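Local coordinates for protein teichoic acid D-alanine hydrolase (Staphylococcus aureus, PDB 5ZH8) that hydrolyses the D-alanyl esters of wall teichoic acid and lipoteichoic acid in the cell envelope, releasing D-alanine and influencing methicillin resistance, at residues Gly348-Val353 and Gly369-Arg374; Ser182-Lys187 and Arg275-Asp280. All coordinates share one frame; numbering follows the deposited sequence.

Contact 1 (Gly348-Val353 and Gly369-Arg374); sequences GQVFTV and GNNEVR
Asn371 ND2 has two acceptors on adjacent strands: it donates to Thr352 OG1 at 2.9 Å, with an N-H...O angle of 160°, and to Leu363 O of strand 359-365. The hydroxyl of Thr352 lies only 8° out of the amide plane of Asn371, so the bond runs along the flat group rather than onto its face. Asn371 CG stands anti to the backbone N (chi1 -155°), which sends the amide from the first turn of helix 371-382 toward strand 349-355. Thr352 OG1 has a second partner in Asn343 OD1, and this chain of bonds thus links strands 359-365, 349-355 and 340-346, which are neighbours in the sheet.

Beside this bond, Val350 lies alongside Asn371, the two side chains running antiparallel, and Val350 CG1 rests on Asn371 CB at 3.6 Å. The other methyl, CG2, sits 3.9 Å from Gly369 O, at the approach to the helix. Farther along, Glu372 brings its OE1 to 4.2 Å from Thr352 CG2, a loose contact; its carboxylate is held through OE2 by a salt bridge to Arg341 and a hydrogen bond to Tyr354 OH.

The helix start is secured separately. Asn370, the N-cap residue, accepts from Val373 N through OD1 at 3.2 Å, the donor standing above the carbonyl plane, and more weakly from Glu372 N. Capped in this way, the C-terminal helix lies against the sheet of the beta-lactamase fold with a buried amide whose two bonds probably fix both its position and its rotation.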
ATOM      1  N   GLY A 348       4.694   5.606  -4.258  1.00 51.31           N
ATOM      2  CA  GLY A 348       3.937   6.405  -3.298  1.00 51.18           C
ATOM      3  C   GLY A 348       2.814   7.256  -3.860  1.00 49.28           C
ATOM      4  O   GLY A 348       2.259   8.085  -3.145  1.00 49.34           O
ATOM      5  N   GLN A 349       2.469   7.053  -5.130  1.00 47.85           N
ATOM      6  CA  GLN A 349       1.407   7.816  -5.764  1.00 46.09           C
ATOM      7  C   GLN A 349       0.327   6.871  -6.250  1.00 44.49           C
ATOM      8  O   GLN A 349       0.580   5.689  -6.477  1.00 44.74           O
ATOM      9  CB  GLN A 349       1.961   8.657  -6.911  1.00 46.20           C
ATOM     10  CG  GLN A 349       3.136   9.539  -6.489  1.00 48.37           C
ATOM     11  CD  GLN A 349       3.408  10.706  -7.424  1.00 48.57           C
ATOM     12  OE1 GLN A 349       2.570  11.064  -8.253  1.00 47.71           O
ATOM     13  NE2 GLN A 349       4.577  11.317  -7.284  1.00 50.35           N
ATOM     14  N   VAL A 350      -0.886   7.391  -6.373  1.00 43.34           N
ATOM     15  CA  VAL A 350      -2.011   6.631  -6.901  1.00 42.27           C
ATOM     16  C   VAL A 350      -2.776   7.536  -7.856  1.00 41.50           C
ATOM     17  O   VAL A 350      -3.196   8.633  -7.474  1.00 42.07           O
ATOM     18  CB  VAL A 350      -2.976   6.144  -5.804  1.00 42.24           C
ATOM     19  CG1 VAL A 350      -3.824   5.003  -6.337  1.00 41.56           C
ATOM     20  CG2 VAL A 350      -2.223   5.694  -4.564  1.00 43.77           C
ATOM     21  N   PHE A 351      -2.955   7.069  -9.089  1.00 40.42           N
ATOM     22  CA  PHE A 351      -3.578   7.863 -10.134  1.00 39.67           C
ATOM     23  C   PHE A 351      -4.763   7.085 -10.701  1.00 38.75           C
ATOM     24  O   PHE A 351      -4.590   6.059 -11.357  1.00 38.48           O
ATOM     25  CB  PHE A 351      -2.549   8.168 -11.221  1.00 39.93           C
ATOM     26  CG  PHE A 351      -2.918   9.324 -12.094  1.00 39.57           C
ATOM     27  CD1 PHE A 351      -3.735   9.140 -13.193  1.00 38.72           C
ATOM     28  CD2 PHE A 351      -2.448  10.597 -11.811  1.00 40.45           C
ATOM     29  CE1 PHE A 351      -4.080  10.206 -13.997  1.00 38.88           C
ATOM     30  CE2 PHE A 351      -2.788  11.671 -12.611  1.00 40.62           C
ATOM     31  CZ  PHE A 351      -3.610  11.476 -13.705  1.00 39.79           C
ATOM     32  N   THR A 352      -5.967   7.575 -10.436  1.00 38.38           N
ATOM     33  CA  THR A 352      -7.174   6.810 -10.702  1.00 37.98           C
ATOM     34  C   THR A 352      -8.179   7.652 -11.476  1.00 37.60           C
ATOM     35  O   THR A 352      -8.286   8.858 -11.266  1.00 37.95           O
ATOM     36  CB  THR A 352      -7.796   6.291  -9.388  1.00 38.51           C
ATOM     37  OG1 THR A 352      -6.787   5.642  -8.593  1.00 38.97           O
ATOM     38  CG2 THR A 352      -8.912   5.303  -9.668  1.00 38.54           C
ATOM     39  N   VAL A 353      -8.896   7.001 -12.389  1.00 37.27           N
ATOM     40  CA  VAL A 353      -9.848   7.667 -13.272  1.00 37.21           C
ATOM     41  C   VAL A 353     -11.095   6.810 -13.338  1.00 37.29           C
ATOM     42  O   VAL A 353     -11.021   5.633 -13.670  1.00 37.25           O
ATOM     43  CB  VAL A 353      -9.315   7.818 -14.719  1.00 37.24           C
ATOM     44  CG1 VAL A 353     -10.266   8.666 -15.550  1.00 37.66           C
ATOM     45  CG2 VAL A 353      -7.916   8.418 -14.741  1.00 37.35           C
ATOM     46  N   GLY A 369      -2.271   5.696  -0.114  1.00 52.42           N
ATOM     47  CA  GLY A 369      -3.453   5.373   0.662  1.00 52.40           C
ATOM     48  C   GLY A 369      -4.533   4.843  -0.245  1.00 50.83           C
ATOM     49  O   GLY A 369      -4.282   4.547  -1.402  1.00 49.94           O
ATOM     50  N   ASN A 370      -5.742   4.733   0.285  1.00 50.73           N
ATOM     51  CA  ASN A 370      -6.854   4.156  -0.454  1.00 49.47           C
ATOM     52  C   ASN A 370      -7.521   5.208  -1.339  1.00 48.05           C
ATOM     53  O   ASN A 370      -8.375   5.982  -0.886  1.00 48.62           O
ATOM     54  CB  ASN A 370      -7.856   3.552   0.524  1.00 50.31           C
ATOM     55  CG  ASN A 370      -8.862   2.653  -0.151  1.00 49.86           C
ATOM     56  OD1 ASN A 370      -9.081   2.739  -1.357  1.00 48.36           O
ATOM     57  ND2 ASN A 370      -9.483   1.780   0.634  1.00 51.23           N
ATOM     58  N   ASN A 371      -7.136   5.235  -2.610  1.00 46.72           N
ATOM     59  CA  ASN A 371      -7.711   6.194  -3.546  1.00 45.32           C
ATOM     60  C   ASN A 371      -9.072   5.712  -4.081  1.00 44.74           C
ATOM     61  O   ASN A 371      -9.908   6.521  -4.472  1.00 44.14           O
ATOM     62  CB  ASN A 371      -6.731   6.454  -4.701  1.00 44.29           C
ATOM     63  CG  ASN A 371      -6.948   7.802  -5.363  1.00 43.61           C
ATOM     64  OD1 ASN A 371      -7.163   8.815  -4.684  1.00 44.15           O
ATOM     65  ND2 ASN A 371      -6.884   7.827  -6.692  1.00 42.51           N
ATOM     66  N   GLU A 372      -9.287   4.397  -4.088  1.00 45.10           N
ATOM     67  CA  GLU A 372     -10.466   3.800  -4.737  1.00 44.79           C
ATOM     68  C   GLU A 372     -11.744   4.124  -3.979  1.00 45.76           C
ATOM     69  O   GLU A 372     -12.769   4.418  -4.579  1.00 45.45           O
ATOM     70  CB  GLU A 372     -10.326   2.286  -4.844  1.00 45.07           C
ATOM     71  CG  GLU A 372     -11.237   1.672  -5.893  1.00 44.81           C
ATOM     72  CD  GLU A 372     -10.648   1.694  -7.300  1.00 43.54           C
ATOM     73  OE1 GLU A 372      -9.417   1.769  -7.425  1.00 43.42           O
ATOM     74  OE2 GLU A 372     -11.413   1.611  -8.286  1.00 42.46           O
ATOM     75  N   VAL A 373     -11.671   4.060  -2.655  1.00 46.88           N
ATOM     76  CA  VAL A 373     -12.799   4.414  -1.817  1.00 47.56           C
ATOM     77  C   VAL A 373     -13.187   5.862  -2.085  1.00 46.95           C
ATOM     78  O   VAL A 373     -14.373   6.191  -2.108  1.00 47.63           O
ATOM     79  CB  VAL A 373     -12.487   4.205  -0.316  1.00 48.98           C
ATOM     80  CG1 VAL A 373     -13.549   4.854   0.556  1.00 49.90           C
ATOM     81  CG2 VAL A 373     -12.397   2.721   0.014  1.00 50.02           C
ATOM     82  N   ARG A 374     -12.192   6.718  -2.304  1.00 46.06           N
ATOM     83  CA  ARG A 374     -12.455   8.141  -2.517  1.00 45.73           C
ATOM     84  C   ARG A 374     -13.168   8.375  -3.839  1.00 44.76           C
ATOM     85  O   ARG A 374     -14.212   9.017  -3.882  1.00 45.33           O
ATOM     86  CB  ARG A 374     -11.160   8.965  -2.486  1.00 45.40           C
ATOM     87  CG  ARG A 374     -10.363   8.889  -1.191  1.00 46.22           C
ATOM     88  CD  ARG A 374      -9.038   9.619  -1.360  1.00 46.26           C
ATOM     89  NE  ARG A 374      -8.294   9.790  -0.110  1.00 47.11           N
ATOM     90  CZ  ARG A 374      -8.606  10.664   0.840  1.00 47.93           C
ATOM     91  NH1 ARG A 374      -9.674  11.441   0.719  1.00 48.19           N
ATOM     92  NH2 ARG A 374      -7.856  10.751   1.928  1.00 48.93           N
TER

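Contact 2 (Ser182-Lys187 and Arg275-Asp280); sequences SSKDYK and RPNILD
Two irregular loops meet here at the protein surface, mainly through van der Waals contact: loop 182-187 lies between helices 167-171 and 189-199, and loop 275-280 between strands 272-273 and 288-290. Ile278 is the buried element. Its CD1 lies 3.6 Å from Ser182 CB and almost as close to the hydroxyl oxygen of that serine, while its CG2 points to the backbone, 4.1 Å from Ser183 O. With CG1 placed between the backbone N and the carbonyl carbon (chi1 57°), the two branches divide between Ser182 and Ser183.

On the outer side, the extended chain of Lys184 passes at a slant over the side chain of Asn277. The methylene CG of Lys184 is 4.0 Å from Asn277 ND2, though the closer approach modelled at the end of the lysine is doubtful.

At the far end of the contact, Asp280 faces the backbone of Tyr186 and Lys187. Its OD2 comes within 3.5 Å of Lys187 CA, and its CB is equally near Lys187 O. OD1 and OD2 of Asp280 also lie near Tyr186 O, but all three are acceptors and no bond forms. Lys187 NZ stands 4.6 Å from Asp280 OD2; the opposite charges may attract one another, but at this separation they form no direct bond.

Around the pair, Gln281 NE2 bonds to Ser183 O, continuing the link between the loops just past Asp280. The Tyr186 side chain packs on Gln191 and Ala195 of helix 189-199, whereas Ile278 also touches Phe346 of strand 340-346, so the joined loops bridge that helix to one strand of the main antiparallel sheet.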
ATOM      1  N   SER A 182      11.975  -5.541 -11.699  1.00 76.31           N
ATOM      2  CA  SER A 182      12.790  -4.377 -12.057  1.00 76.32           C
ATOM      3  C   SER A 182      14.207  -4.431 -11.457  1.00 79.83           C
ATOM      4  O   SER A 182      14.455  -5.136 -10.476  1.00 81.80           O
ATOM      5  CB  SER A 182      12.096  -3.091 -11.611  1.00 73.66           C
ATOM      6  OG  SER A 182      11.742  -3.172 -10.242  1.00 73.95           O
ATOM      7  N   SER A 183      15.131  -3.702 -12.085  1.00 80.54           N
ATOM      8  CA  SER A 183      16.495  -3.552 -11.585  1.00 83.95           C
ATOM      9  C   SER A 183      17.022  -2.153 -11.901  1.00 83.93           C
ATOM     10  O   SER A 183      16.717  -1.593 -12.953  1.00 82.28           O
ATOM     11  CB  SER A 183      17.416  -4.602 -12.203  1.00 86.80           C
ATOM     12  OG  SER A 183      18.723  -4.493 -11.673  1.00 90.43           O
ATOM     13  N   LYS A 184      17.821  -1.602 -10.991  1.00 86.56           N
ATOM     14  CA  LYS A 184      18.425  -0.281 -11.179  1.00 87.22           C
ATOM     15  C   LYS A 184      19.491  -0.331 -12.270  1.00 89.28           C
ATOM     16  O   LYS A 184      19.805   0.684 -12.892  1.00 89.22           O
ATOM     17  CB  LYS A 184      19.046   0.217  -9.868  1.00 89.76           C
ATOM     18  CG  LYS A 184      18.043   0.407  -8.738  1.00 88.17           C
ATOM     19  CD  LYS A 184      18.749   0.825  -7.450  1.00 91.12           C
ATOM     20  CE  LYS A 184      17.813   1.512  -6.469  1.00 89.16           C
ATOM     21  NZ  LYS A 184      18.487   1.935  -5.207  1.00 92.09           N
ATOM     22  N   ASP A 185      20.045  -1.522 -12.485  1.00 91.23           N
ATOM     23  CA  ASP A 185      21.015  -1.765 -13.547  1.00 93.29           C
ATOM     24  C   ASP A 185      20.503  -1.319 -14.914  1.00 90.30           C
ATOM     25  O   ASP A 185      21.250  -0.743 -15.705  1.00 91.86           O
ATOM     26  CB  ASP A 185      21.361  -3.260 -13.613  1.00 95.81           C
ATOM     27  CG  ASP A 185      22.068  -3.763 -12.361  1.00 99.36           C
ATOM     28  OD1 ASP A 185      22.191  -2.995 -11.381  1.00 99.54           O
ATOM     29  OD2 ASP A 185      22.497  -4.936 -12.364  1.00102.26           O
ATOM     30  N   TYR A 186      19.228  -1.583 -15.184  1.00 86.18           N
ATOM     31  CA  TYR A 186      18.667  -1.365 -16.516  1.00 83.37           C
ATOM     32  C   TYR A 186      18.530   0.122 -16.812  1.00 81.88           C
ATOM     33  O   TYR A 186      17.819   0.843 -16.115  1.00 79.70           O
ATOM     34  CB  TYR A 186      17.319  -2.075 -16.672  1.00 79.81           C
ATOM     35  CG  TYR A 186      17.320  -3.534 -16.249  1.00 80.76           C
ATOM     36  CD1 TYR A 186      18.477  -4.324 -16.337  1.00 83.91           C
ATOM     37  CD2 TYR A 186      16.158  -4.132 -15.772  1.00 78.49           C
ATOM     38  CE1 TYR A 186      18.468  -5.653 -15.949  1.00 85.13           C
ATOM     39  CE2 TYR A 186      16.144  -5.463 -15.384  1.00 79.88           C
ATOM     40  CZ  TYR A 186      17.300  -6.218 -15.478  1.00 83.03           C
ATOM     41  OH  TYR A 186      17.276  -7.534 -15.097  1.00 84.25           O
ATOM     42  N   LYS A 187      19.225   0.563 -17.855  1.00 83.18           N
ATOM     43  CA  LYS A 187      19.315   1.971 -18.201  1.00 82.74           C
ATOM     44  C   LYS A 187      18.259   2.386 -19.205  1.00 79.00           C
ATOM     45  O   LYS A 187      18.066   3.580 -19.427  1.00 78.15           O
ATOM     46  CB  LYS A 187      20.695   2.274 -18.791  1.00 86.96           C
ATOM     47  CG  LYS A 187      21.870   1.845 -17.924  1.00 91.21           C
ATOM     48  CD  LYS A 187      21.877   2.506 -16.547  1.00 91.95           C
ATOM     49  CE  LYS A 187      22.122   4.009 -16.622  1.00 92.57           C
ATOM     50  NZ  LYS A 187      22.373   4.616 -15.279  1.00 93.83           N
ATOM     51  N   ARG A 275      11.658   7.786  -3.866  1.00 73.58           N
ATOM     52  CA  ARG A 275      12.268   8.304  -5.086  1.00 73.82           C
ATOM     53  C   ARG A 275      12.195   7.273  -6.200  1.00 72.04           C
ATOM     54  O   ARG A 275      12.666   6.147  -6.023  1.00 73.26           O
ATOM     55  CB  ARG A 275      13.730   8.684  -4.831  1.00 78.02           C
ATOM     56  CG  ARG A 275      14.390   9.503  -5.934  1.00 79.51           C
ATOM     57  CD  ARG A 275      15.626  10.236  -5.395  1.00 83.82           C
ATOM     58  NE  ARG A 275      16.249  11.085  -6.412  1.00 85.71           N
ATOM     59  CZ  ARG A 275      17.112  10.667  -7.343  1.00 87.83           C
ATOM     60  NH1 ARG A 275      17.497   9.391  -7.402  1.00 88.79           N
ATOM     61  NH2 ARG A 275      17.606  11.535  -8.226  1.00 89.16           N
ATOM     62  N   PRO A 276      11.584   7.642  -7.347  1.00 68.96           N
ATOM     63  CA  PRO A 276      11.625   6.753  -8.504  1.00 67.69           C
ATOM     64  C   PRO A 276      13.061   6.538  -8.978  1.00 69.67           C
ATOM     65  O   PRO A 276      13.784   7.505  -9.235  1.00 71.01           O
ATOM     66  CB  PRO A 276      10.805   7.501  -9.554  1.00 65.61           C
ATOM     67  CG  PRO A 276       9.906   8.394  -8.778  1.00 64.53           C
ATOM     68  CD  PRO A 276      10.720   8.812  -7.590  1.00 66.98           C
ATOM     69  N   ASN A 277      13.459   5.271  -9.067  1.00 69.80           N
ATOM     70  CA  ASN A 277      14.835   4.889  -9.372  1.00 72.11           C
ATOM     71  C   ASN A 277      14.959   3.984 -10.611  1.00 71.55           C
ATOM     72  O   ASN A 277      16.062   3.531 -10.931  1.00 74.14           O
ATOM     73  CB  ASN A 277      15.450   4.193  -8.150  1.00 74.32           C
ATOM     74  CG  ASN A 277      14.629   3.006  -7.667  1.00 73.07           C
ATOM     75  OD1 ASN A 277      13.523   2.753  -8.145  1.00 70.06           O
ATOM     76  ND2 ASN A 277      15.183   2.256  -6.736  1.00 75.55           N
ATOM     77  N   ILE A 278      13.842   3.734 -11.298  1.00 68.10           N
ATOM     78  CA  ILE A 278      13.798   2.769 -12.401  1.00 67.58           C
ATOM     79  C   ILE A 278      12.990   3.247 -13.619  1.00 65.21           C
ATOM     80  O   ILE A 278      12.699   2.467 -14.525  1.00 64.56           O
ATOM     81  CB  ILE A 278      13.202   1.424 -11.922  1.00 66.92           C
ATOM     82  CG1 ILE A 278      11.804   1.629 -11.323  1.00 64.08           C
ATOM     83  CG2 ILE A 278      14.127   0.763 -10.914  1.00 69.96           C
ATOM     84  CD1 ILE A 278      11.067   0.345 -11.000  1.00 63.46           C
ATOM     85  N   LEU A 279      12.643   4.529 -13.654  1.00 64.10           N
ATOM     86  CA  LEU A 279      11.740   5.044 -14.678  1.00 61.72           C
ATOM     87  C   LEU A 279      12.403   5.139 -16.057  1.00 62.74           C
ATOM     88  O   LEU A 279      11.714   5.263 -17.076  1.00 61.50           O
ATOM     89  CB  LEU A 279      11.173   6.397 -14.245  1.00 60.58           C
ATOM     90  CG  LEU A 279      10.390   6.429 -12.921  1.00 59.21           C
ATOM     91  CD1 LEU A 279       9.791   7.810 -12.717  1.00 58.09           C
ATOM     92  CD2 LEU A 279       9.307   5.359 -12.893  1.00 57.31           C
ATOM     93  N   ASP A 280      13.731   5.077 -16.094  1.00 65.60           N
ATOM     94  CA  ASP A 280      14.472   4.980 -17.366  1.00 66.89           C
ATOM     95  C   ASP A 280      14.208   3.674 -18.137  1.00 65.63           C
ATOM     96  O   ASP A 280      14.363   3.637 -19.352  1.00 65.39           O
ATOM     97  CB  ASP A 280      15.986   5.182 -17.148  1.00 70.73           C
ATOM     98  CG  ASP A 280      16.585   4.222 -16.125  1.00 73.04           C
ATOM     99  OD1 ASP A 280      15.832   3.507 -15.418  1.00 72.02           O
ATOM    100  OD2 ASP A 280      17.831   4.198 -16.023  1.00 76.49           O
TER

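In the fold
Both segments of contact 2 precede those of contact 1 in the chain, and both contacts fall within the beta-lactamase family region. Their centres are 23 Å apart and their nearest atoms about 6 Å, so they do not touch. Strand 340-346 relates them: Asn343 reaches contact 1, and Phe346 reaches contact 2. Contact 1 is the more buried, its centre about 13 Å from that of the chain, against about 18 Å for the surface loops of contact 2. Only contact 1 borders the second subunit, whose Tyr266 packs on Asn370 and Val373.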